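Local coordinates for protein esterase E25 (Uncultured bacterium, PDB 4Q05) that probably hydrolyses carboxylic esters, as a dimeric esterase of the GTSAG motif subfamily of the bacterial hormone-sensitive lipase family, at residues V114-V119 with R163-D168; I167-P172 with D182-V187; M171-P176 with V267-N272. All blocks are in the same frame, centred on the assembly; numbering follows the deposited sequence.

Contact 1 of 3, residues V114-V119 with R163-D168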
loop_
_atom_site.group_PDB
_atom_site.type_symbol
_atom_site.label_atom_id
_atom_site.label_comp_id
_atom_site.label_asym_id
_atom_site.label_seq_id
_atom_site.Cartn_x
_atom_site.Cartn_y
_atom_site.Cartn_z
ATOM N N VAL A 114 12.737 -5.294 -33.646
ATOM C CA VAL A 114 11.760 -5.498 -32.560
ATOM C C VAL A 114 10.406 -4.870 -32.899
ATOM O O VAL A 114 10.322 -3.699 -33.275
ATOM C CB VAL A 114 12.243 -4.916 -31.195
ATOM C CG1 VAL A 114 11.197 -5.187 -30.089
ATOM C CG2 VAL A 114 13.602 -5.495 -30.799
ATOM N N SER A 115 9.350 -5.659 -32.760
ATOM C CA SER A 115 7.987 -5.167 -32.940
ATOM C C SER A 115 7.662 -4.108 -31.882
ATOM O O SER A 115 7.855 -4.336 -30.686
ATOM C CB SER A 115 7.007 -6.335 -32.813
ATOM O OG SER A 115 5.683 -5.908 -33.057
ATOM N N VAL A 116 7.188 -2.943 -32.316
ATOM C CA VAL A 116 6.765 -1.899 -31.378
ATOM C C VAL A 116 5.455 -1.252 -31.811
ATOM O O VAL A 116 5.051 -1.364 -32.960
ATOM C CB VAL A 116 7.820 -0.784 -31.232
ATOM C CG1 VAL A 116 9.141 -1.370 -30.734
ATOM C CG2 VAL A 116 8.004 -0.029 -32.562
ATOM N N TYR A 117 4.802 -0.564 -30.883
ATOM C CA TYR A 117 3.629 0.220 -31.226
ATOM C C TYR A 117 3.824 1.628 -30.738
ATOM O O TYR A 117 4.108 1.846 -29.553
ATOM C CB TYR A 117 2.362 -0.388 -30.619
ATOM C CG TYR A 117 1.990 -1.683 -31.285
ATOM C CD1 TYR A 117 1.218 -1.694 -32.440
ATOM C CD2 TYR A 117 2.451 -2.890 -30.791
ATOM C CE1 TYR A 117 0.900 -2.885 -33.069
ATOM C CE2 TYR A 117 2.137 -4.079 -31.412
ATOM C CZ TYR A 117 1.363 -4.070 -32.546
ATOM O OH TYR A 117 1.056 -5.259 -33.162
ATOM N N TYR A 118 3.696 2.577 -31.666
ATOM C CA TYR A 118 3.734 3.991 -31.341
ATOM C C TYR A 118 2.329 4.411 -30.955
ATOM O O TYR A 118 1.405 4.288 -31.747
ATOM C CB TYR A 118 4.197 4.809 -32.537
ATOM C CG TYR A 118 5.640 4.562 -32.911
ATOM C CD1 TYR A 118 5.989 3.503 -33.738
ATOM C CD2 TYR A 118 6.656 5.392 -32.437
ATOM C CE1 TYR A 118 7.307 3.279 -34.082
ATOM C CE2 TYR A 118 7.975 5.170 -32.778
ATOM C CZ TYR A 118 8.294 4.113 -33.599
ATOM O OH TYR A 118 9.606 3.882 -33.945
ATOM N N VAL A 119 2.184 4.901 -29.734
ATOM C CA VAL A 119 0.880 5.208 -29.157
ATOM C C VAL A 119 0.886 6.687 -28.825
ATOM O O VAL A 119 1.584 7.123 -27.912
ATOM C CB VAL A 119 0.610 4.361 -27.890
ATOM C CG1 VAL A 119 -0.790 4.670 -27.296
ATOM C CG2 VAL A 119 0.720 2.869 -28.208
ATOM N N ARG A 163 3.470 10.573 -24.981
ATOM C CA ARG A 163 3.610 9.578 -26.035
ATOM C C ARG A 163 4.154 8.308 -25.430
ATOM O O ARG A 163 5.033 8.350 -24.579
ATOM C CB ARG A 163 4.575 10.054 -27.122
ATOM C CG ARG A 163 4.069 11.240 -27.911
ATOM C CD ARG A 163 5.050 11.616 -29.018
ATOM N NE ARG A 163 4.604 12.816 -29.709
ATOM C CZ ARG A 163 4.847 14.052 -29.284
ATOM N NH1 ARG A 163 5.556 14.255 -28.175
ATOM N NH2 ARG A 163 4.389 15.083 -29.976
ATOM N N VAL A 164 3.634 7.185 -25.899
ATOM C CA VAL A 164 4.076 5.888 -25.456
ATOM C C VAL A 164 4.620 5.091 -26.631
ATOM O O VAL A 164 4.083 5.132 -27.734
ATOM C CB VAL A 164 2.921 5.096 -24.833
ATOM C CG1 VAL A 164 3.395 3.716 -24.432
ATOM C CG2 VAL A 164 2.357 5.855 -23.633
ATOM N N LEU A 165 5.706 4.380 -26.381
ATOM C CA LEU A 165 6.231 3.412 -27.321
ATOM C C LEU A 165 6.111 2.050 -26.636
ATOM O O LEU A 165 6.815 1.771 -25.664
ATOM C CB LEU A 165 7.693 3.730 -27.644
ATOM C CG LEU A 165 8.425 2.719 -28.541
ATOM C CD1 LEU A 165 7.799 2.698 -29.926
ATOM C CD2 LEU A 165 9.902 3.070 -28.630
ATOM N N SER A 166 5.199 1.213 -27.117
ATOM C CA SER A 166 4.983 -0.076 -26.473
ATOM C C SER A 166 5.781 -1.157 -27.171
ATOM O O SER A 166 5.696 -1.319 -28.384
ATOM C CB SER A 166 3.498 -0.449 -26.440
ATOM O OG SER A 166 3.290 -1.559 -25.579
ATOM N N ILE A 167 6.567 -1.891 -26.396
ATOM C CA ILE A 167 7.422 -2.914 -26.966
ATOM C C ILE A 167 6.732 -4.277 -27.035
ATOM O O ILE A 167 6.373 -4.864 -26.023
ATOM C CB ILE A 167 8.729 -3.044 -26.182
ATOM C CG1 ILE A 167 9.381 -1.657 -26.064
ATOM C CG2 ILE A 167 9.626 -4.094 -26.851
ATOM C CD1 ILE A 167 10.650 -1.627 -25.246
ATOM N N ASP A 168 6.560 -4.769 -28.251
ATOM C CA ASP A 168 5.933 -6.053 -28.490
ATOM C C ASP A 168 7.049 -7.099 -28.509
ATOM O O ASP A 168 7.427 -7.632 -29.553
ATOM C CB ASP A 168 5.187 -5.984 -29.818
ATOM C CG ASP A 168 4.611 -7.309 -30.239
ATOM O OD1 ASP A 168 4.445 -8.212 -29.393
ATOM O OD2 ASP A 168 4.313 -7.439 -31.436
HETATM O O HOH W 1 9.596 -8.199 -31.262
#

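Contact 2 of 3, residues I167-P172 with D182-V187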
loop_
_atom_site.group_PDB
_atom_site.type_symbol
_atom_site.label_atom_id
_atom_site.label_comp_id
_atom_site.label_asym_id
_atom_site.label_seq_id
_atom_site.Cartn_x
_atom_site.Cartn_y
_atom_site.Cartn_z
ATOM N N ILE A 167 6.567 -1.891 -26.396
ATOM C CA ILE A 167 7.422 -2.914 -26.966
ATOM C C ILE A 167 6.732 -4.277 -27.035
ATOM O O ILE A 167 6.373 -4.864 -26.023
ATOM C CB ILE A 167 8.729 -3.044 -26.182
ATOM C CG1 ILE A 167 9.381 -1.657 -26.064
ATOM C CG2 ILE A 167 9.626 -4.094 -26.851
ATOM C CD1 ILE A 167 10.650 -1.627 -25.246
ATOM N N ASP A 168 6.560 -4.769 -28.251
ATOM C CA ASP A 168 5.933 -6.053 -28.490
ATOM C C ASP A 168 7.049 -7.099 -28.509
ATOM O O ASP A 168 7.427 -7.632 -29.553
ATOM C CB ASP A 168 5.187 -5.984 -29.818
ATOM C CG ASP A 168 4.611 -7.309 -30.239
ATOM O OD1 ASP A 168 4.445 -8.212 -29.393
ATOM O OD2 ASP A 168 4.313 -7.439 -31.436
ATOM N N TYR A 169 7.586 -7.370 -27.330
ATOM C CA TYR A 169 8.752 -8.218 -27.204
ATOM C C TYR A 169 8.399 -9.665 -27.466
ATOM O O TYR A 169 7.266 -10.092 -27.232
ATOM C CB TYR A 169 9.366 -8.068 -25.809
ATOM C CG TYR A 169 8.352 -8.096 -24.680
ATOM C CD1 TYR A 169 7.889 -9.299 -24.167
ATOM C CD2 TYR A 169 7.860 -6.915 -24.129
ATOM C CE1 TYR A 169 6.968 -9.337 -23.129
ATOM C CE2 TYR A 169 6.931 -6.938 -23.083
ATOM C CZ TYR A 169 6.494 -8.158 -22.591
ATOM O OH TYR A 169 5.595 -8.201 -21.553
ATOM N N ARG A 170 9.380 -10.417 -27.946
ATOM C CA ARG A 170 9.182 -11.827 -28.253
ATOM C C ARG A 170 9.001 -12.607 -26.959
ATOM O O ARG A 170 9.717 -12.371 -25.980
ATOM C CB ARG A 170 10.389 -12.379 -29.038
ATOM C CG ARG A 170 10.510 -11.894 -30.489
ATOM C CD ARG A 170 11.878 -12.278 -31.098
ATOM N NE ARG A 170 12.972 -11.690 -30.331
ATOM C CZ ARG A 170 14.142 -12.278 -30.081
ATOM N NH1 ARG A 170 14.399 -13.495 -30.546
ATOM N NH2 ARG A 170 15.061 -11.639 -29.357
ATOM N N MET A 171 8.061 -13.546 -26.961
ATOM C CA MET A 171 7.713 -14.277 -25.755
ATOM C C MET A 171 7.760 -15.787 -25.959
ATOM O O MET A 171 7.634 -16.268 -27.080
ATOM C CB MET A 171 6.293 -13.894 -25.313
ATOM C CG MET A 171 6.139 -12.476 -24.782
ATOM S SD MET A 171 4.418 -12.178 -24.271
ATOM C CE MET A 171 3.593 -12.214 -25.864
ATOM N N PRO A 172 7.914 -16.545 -24.866
ATOM C CA PRO A 172 7.707 -17.993 -24.961
ATOM C C PRO A 172 6.259 -18.252 -25.370
ATOM O O PRO A 172 5.407 -17.374 -25.162
ATOM C CB PRO A 172 7.936 -18.484 -23.525
ATOM C CG PRO A 172 8.639 -17.371 -22.820
ATOM C CD PRO A 172 8.194 -16.104 -23.492
ATOM N N ASP A 182 16.074 -9.343 -24.300
ATOM C CA ASP A 182 16.915 -8.832 -25.386
ATOM C C ASP A 182 16.199 -7.749 -26.186
ATOM O O ASP A 182 16.775 -6.699 -26.490
ATOM C CB ASP A 182 17.350 -9.969 -26.330
ATOM C CG ASP A 182 18.370 -10.913 -25.691
ATOM O OD1 ASP A 182 18.964 -10.554 -24.649
ATOM O OD2 ASP A 182 18.570 -12.017 -26.237
ATOM N N ASP A 183 14.944 -8.017 -26.532
ATOM C CA ASP A 183 14.140 -7.056 -27.277
ATOM C C ASP A 183 13.979 -5.734 -26.560
ATOM O O ASP A 183 14.116 -4.661 -27.167
ATOM C CB ASP A 183 12.766 -7.630 -27.600
ATOM C CG ASP A 183 12.831 -8.701 -28.666
ATOM O OD1 ASP A 183 13.935 -8.899 -29.215
ATOM O OD2 ASP A 183 11.788 -9.327 -28.950
ATOM N N VAL A 184 13.690 -5.788 -25.268
ATOM C CA VAL A 184 13.554 -4.540 -24.537
ATOM C C VAL A 184 14.885 -3.795 -24.529
ATOM O O VAL A 184 14.939 -2.601 -24.804
ATOM C CB VAL A 184 13.009 -4.751 -23.119
ATOM C CG1 VAL A 184 13.014 -3.445 -22.369
ATOM C CG2 VAL A 184 11.589 -5.311 -23.199
ATOM N N PHE A 185 15.968 -4.510 -24.258
ATOM C CA PHE A 185 17.286 -3.880 -24.276
ATOM C C PHE A 185 17.603 -3.270 -25.645
ATOM O O PHE A 185 18.107 -2.151 -25.740
ATOM C CB PHE A 185 18.353 -4.893 -23.879
ATOM C CG PHE A 185 19.744 -4.340 -23.893
ATOM C CD1 PHE A 185 20.169 -3.484 -22.895
ATOM C CD2 PHE A 185 20.628 -4.679 -24.901
ATOM C CE1 PHE A 185 21.452 -2.969 -22.901
ATOM C CE2 PHE A 185 21.914 -4.170 -24.914
ATOM C CZ PHE A 185 22.326 -3.318 -23.909
ATOM N N THR A 186 17.287 -4.008 -26.706
ATOM C CA THR A 186 17.556 -3.549 -28.070
ATOM C C THR A 186 16.872 -2.226 -28.352
ATOM O O THR A 186 17.488 -1.290 -28.853
ATOM C CB THR A 186 17.081 -4.597 -29.105
ATOM O OG1 THR A 186 17.914 -5.753 -29.025
ATOM C CG2 THR A 186 17.148 -4.046 -30.512
ATOM N N VAL A 187 15.590 -2.139 -28.014
ATOM C CA VAL A 187 14.855 -0.910 -28.252
ATOM C C VAL A 187 15.402 0.217 -27.391
ATOM O O VAL A 187 15.591 1.344 -27.859
ATOM C CB VAL A 187 13.347 -1.093 -27.986
ATOM C CG1 VAL A 187 12.637 0.256 -27.996
ATOM C CG2 VAL A 187 12.753 -2.012 -29.024
HETATM O O HOH W 1 9.596 -8.199 -31.262
#

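Contact 3 of 3, residues M171-P176 with V267-N272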
loop_
_atom_site.group_PDB
_atom_site.type_symbol
_atom_site.label_atom_id
_atom_site.label_comp_id
_atom_site.label_asym_id
_atom_site.label_seq_id
_atom_site.Cartn_x
_atom_site.Cartn_y
_atom_site.Cartn_z
ATOM N N MET A 171 8.061 -13.546 -26.961
ATOM C CA MET A 171 7.713 -14.277 -25.755
ATOM C C MET A 171 7.760 -15.787 -25.959
ATOM O O MET A 171 7.634 -16.268 -27.080
ATOM C CB MET A 171 6.293 -13.894 -25.313
ATOM C CG MET A 171 6.139 -12.476 -24.782
ATOM S SD MET A 171 4.418 -12.178 -24.271
ATOM C CE MET A 171 3.593 -12.214 -25.864
ATOM N N PRO A 172 7.914 -16.545 -24.866
ATOM C CA PRO A 172 7.707 -17.993 -24.961
ATOM C C PRO A 172 6.259 -18.252 -25.370
ATOM O O PRO A 172 5.407 -17.374 -25.162
ATOM C CB PRO A 172 7.936 -18.484 -23.525
ATOM C CG PRO A 172 8.639 -17.371 -22.820
ATOM C CD PRO A 172 8.194 -16.104 -23.492
ATOM N N PRO A 173 5.958 -19.451 -25.902
ATOM C CA PRO A 173 6.864 -20.597 -26.066
ATOM C C PRO A 173 7.755 -20.508 -27.304
ATOM O O PRO A 173 8.788 -21.171 -27.334
ATOM C CB PRO A 173 5.894 -21.771 -26.236
ATOM C CG PRO A 173 4.719 -21.171 -26.911
ATOM C CD PRO A 173 4.568 -19.815 -26.238
ATOM N N SER A 174 7.360 -19.719 -28.300
ATOM C CA SER A 174 8.102 -19.644 -29.559
ATOM C C SER A 174 9.480 -19.035 -29.358
ATOM O O SER A 174 10.435 -19.429 -30.021
ATOM C CB SER A 174 7.330 -18.826 -30.602
ATOM O OG SER A 174 6.037 -19.364 -30.845
ATOM N N HIS A 175 9.576 -18.059 -28.456
ATOM C CA HIS A 175 10.844 -17.377 -28.197
ATOM C C HIS A 175 11.171 -17.398 -26.723
ATOM O O HIS A 175 10.779 -16.491 -25.970
ATOM C CB HIS A 175 10.819 -15.930 -28.713
ATOM C CG HIS A 175 10.269 -15.800 -30.099
ATOM N ND1 HIS A 175 11.046 -15.958 -31.227
ATOM C CD2 HIS A 175 9.013 -15.549 -30.536
ATOM C CE1 HIS A 175 10.293 -15.793 -32.301
ATOM N NE2 HIS A 175 9.055 -15.543 -31.910
ATOM N N PRO A 176 11.901 -18.434 -26.300
ATOM C CA PRO A 176 12.228 -18.608 -24.884
ATOM C C PRO A 176 13.002 -17.414 -24.364
ATOM O O PRO A 176 13.703 -16.742 -25.131
ATOM C CB PRO A 176 13.114 -19.858 -24.889
ATOM C CG PRO A 176 12.680 -20.621 -26.105
ATOM C CD PRO A 176 12.363 -19.565 -27.127
ATOM N N VAL A 267 4.947 -19.039 -15.361
ATOM C CA VAL A 267 6.167 -18.627 -14.692
ATOM C C VAL A 267 7.272 -19.627 -15.030
ATOM O O VAL A 267 8.366 -19.245 -15.454
ATOM C CB VAL A 267 5.956 -18.538 -13.175
ATOM C CG1 VAL A 267 7.302 -18.427 -12.441
ATOM C CG2 VAL A 267 5.043 -17.367 -12.842
ATOM N N ARG A 268 6.967 -20.916 -14.875
ATOM C CA ARG A 268 7.952 -21.959 -15.168
ATOM C C ARG A 268 8.375 -21.963 -16.632
ATOM O O ARG A 268 9.547 -22.195 -16.939
ATOM C CB ARG A 268 7.460 -23.339 -14.709
ATOM C CG ARG A 268 7.391 -23.424 -13.195
ATOM C CD ARG A 268 7.035 -24.796 -12.659
ATOM N NE ARG A 268 7.061 -24.749 -11.201
ATOM C CZ ARG A 268 8.173 -24.792 -10.469
ATOM N NH1 ARG A 268 9.361 -24.922 -11.055
ATOM N NH2 ARG A 268 8.094 -24.715 -9.148
ATOM N N LEU A 269 7.443 -21.691 -17.544
ATOM C CA LEU A 269 7.837 -21.576 -18.947
ATOM C C LEU A 269 8.845 -20.430 -19.106
ATOM O O LEU A 269 9.899 -20.594 -19.721
ATOM C CB LEU A 269 6.621 -21.355 -19.843
ATOM C CG LEU A 269 6.911 -21.406 -21.343
ATOM C CD1 LEU A 269 7.557 -22.734 -21.722
ATOM C CD2 LEU A 269 5.634 -21.173 -22.138
ATOM N N TYR A 270 8.515 -19.275 -18.531
ATOM C CA TYR A 270 9.392 -18.098 -18.530
ATOM C C TYR A 270 10.760 -18.409 -17.926
ATOM O O TYR A 270 11.799 -18.051 -18.491
ATOM C CB TYR A 270 8.723 -16.984 -17.715
ATOM C CG TYR A 270 9.514 -15.710 -17.559
ATOM C CD1 TYR A 270 9.906 -14.971 -18.665
ATOM C CD2 TYR A 270 9.825 -15.216 -16.292
ATOM C CE1 TYR A 270 10.613 -13.789 -18.521
ATOM C CE2 TYR A 270 10.535 -14.029 -16.134
ATOM C CZ TYR A 270 10.923 -13.318 -17.254
ATOM O OH TYR A 270 11.629 -12.132 -17.129
ATOM N N ALA A 271 10.748 -19.069 -16.771
ATOM C CA ALA A 271 11.968 -19.371 -16.031
ATOM C C ALA A 271 12.913 -20.276 -16.823
ATOM O O ALA A 271 14.131 -20.201 -16.666
ATOM C CB ALA A 271 11.622 -20.023 -14.700
ATOM N N ASN A 272 12.346 -21.153 -17.649
ATOM C CA ASN A 272 13.149 -21.988 -18.536
ATOM C C ASN A 272 14.214 -22.762 -17.751
ATOM O O ASN A 272 15.370 -22.787 -18.139
ATOM C CB ASN A 272 13.808 -21.136 -19.632
ATOM C CG ASN A 272 14.208 -21.963 -20.874
ATOM O OD1 ASN A 272 13.595 -22.986 -21.184
ATOM N ND2 ASN A 272 15.227 -21.505 -21.585
#

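Contact 1 of 3, residues V114-V119 with R163-D168
Leu165 turns its CG to the side opposite its backbone N (chi1 175°), while the Tyr118 ring lies opposite its carbonyl carbon (chi1 -67°), and the two side chains run alongside each other, pointing the same way. Leu165 CD1 sits over the centre of the ring, 3.8 Å from the Tyr118 centroid, a CH-pi contact. The same methyl touches Val116 CB at 3.7 Å, a branched partner well suited to an extended strand.

Beneath these side chains, strands 114-119 and 164-168 pair antiparallel. Tyr117 N gives to Ser166 O at 2.8 Å, and Ser166 N returns a bond to Tyr117 O at 2.7 Å; Val119 with Val164 repeats the pattern. On their face of the sheet the CB atoms of Val119 and Val164 meet at 3.9 Å, beside helix 151-160.

Toward the other end, Tyr117 CE2 rests 3.9 Å from Asp168 CB. Asp168 OD2 accepts from Ser115 OG, whose position is less certain, while OD1 takes the amide of Gly146. An alanine in place of Asp168 would probably leave the Gly146 N-H without this acceptor and let the loop there shift. A water between Ser115 N and Asp168 O joins the strand ends.

The chemistry thus divides: amide pairs set the register of this antiparallel step in the mixed alpha/beta hydrolase sheet, apolar groups cover it, and a carboxylate ties the end of strand 164-168 to the loop at Gly146.

Contact 2 of 3, residues I167-P172 with D182-V187
At the edge of the Arg170 guanidinium, near its plane, lies the carboxylate of Asp183, the two flat groups turned 40° against each other. Beside them the Tyr169 ring stacks on His137 and meets Val184 CG2 obliquely, at 4.2 Å from Tyr169 CD2. These groups join the end of strand 164-168 to helix 179-194, which carries the chain over to strand 200-205 in a beta-alpha-beta crossover of the alpha/beta hydrolase fold. The strand leaves the sheet through an inverse gamma turn centred on Asp168, and Tyr169 and Arg170 then pass the helix before the chain moves off.

Arg170 grips Asp183 side-on: NE gives to OD2 at 3.0 Å on the syn side, and NH2 to OD1, also 3.0 Å, from above the carboxylate plane. The arginine chain bends at chi3 (-60°), turning NE and NH2 back toward the carboxylate. OD2 takes a further bond on its anti side from the backbone N of Arg170, 2.8 Å long, so one residue holds the acid by main chain and side chain together. Aspartate suits the place: Tyr169 CA passes 5.5 Å from Asp183 CA, so a short acid can meet both groups of Arg170. Asp183 is buried, and the positive charge of Arg170 would be expected to favour its ionised form.

Deeper in, Tyr169 OH bonds to His137 O, and apolar groups take over. There Ile167 and Val187 meet tip to tip, CD1 of the isoleucine 3.9 Å from CG1 of the valine.

Contact 3 of 3, residues M171-P176 with V267-N272
The proline-rich loop between strand 164-168 and helix 179-194 here packs against the last turn of helix 262-271. Pro172 presents its ring to Leu269, with Pro172 CB 3.8 Å from Leu269 CG and equally near the CD2 methyl. That methyl also reaches Pro173 CB, at 4.1 Å, so the leucine branch touches two successive rings. Leu269 CG is anti to the backbone N (chi1 -172°), which extends the side chain from the helix toward the prolines. The peptide bond before Pro173 is cis, a form that proline accepts more readily than other residues, and it turns the chain sharply. His175 N then bonds back to Met171 O at 3.0 Å, closing the turn.

At the helix end Asn272 leaves helical geometry with positive phi, which asparagine tolerates well, and its ND2 lies loosely beside Pro176 CB at 4.3 Å. Tyr270 points away from the loop: its ring stacks on Phe141 and its OH bonds to Asn210. Trp80 of helix 77-88 borders both Pro173 and Leu269, making a three-way apolar junction.

The sequence Tyr-Arg-Met-Pro-Pro-Ser-His-Pro from Tyr169 to Pro176 resembles the YRLAPEHP-type loop after a sheet strand in hormone-sensitive lipase family esterases, consistent with this enzyme's place there.

From the N terminus, contact 1 comes first: strand 114-120 pairs with strand 164-168, closing a loop that holds strand 132-136 and helix 151-160. Contact 2 starts on the strand where contact 1 ends, sharing Ile167 and Asp168, and closes a short loop back from helix 179-194; Val114 also packs on Val187, so the two meet in space. Contact 3 returns only after some ninety residues, on helix 262-271. Its long loop opens within the short one of contact 2, with Met171 and Pro172 in both contacts, and runs on past it, so the two cross, whereas contacts 1 and 3 follow in series. Together they tie the antiparallel part of the sheet, a crossover helix and a distant helix to one continuous run of chain.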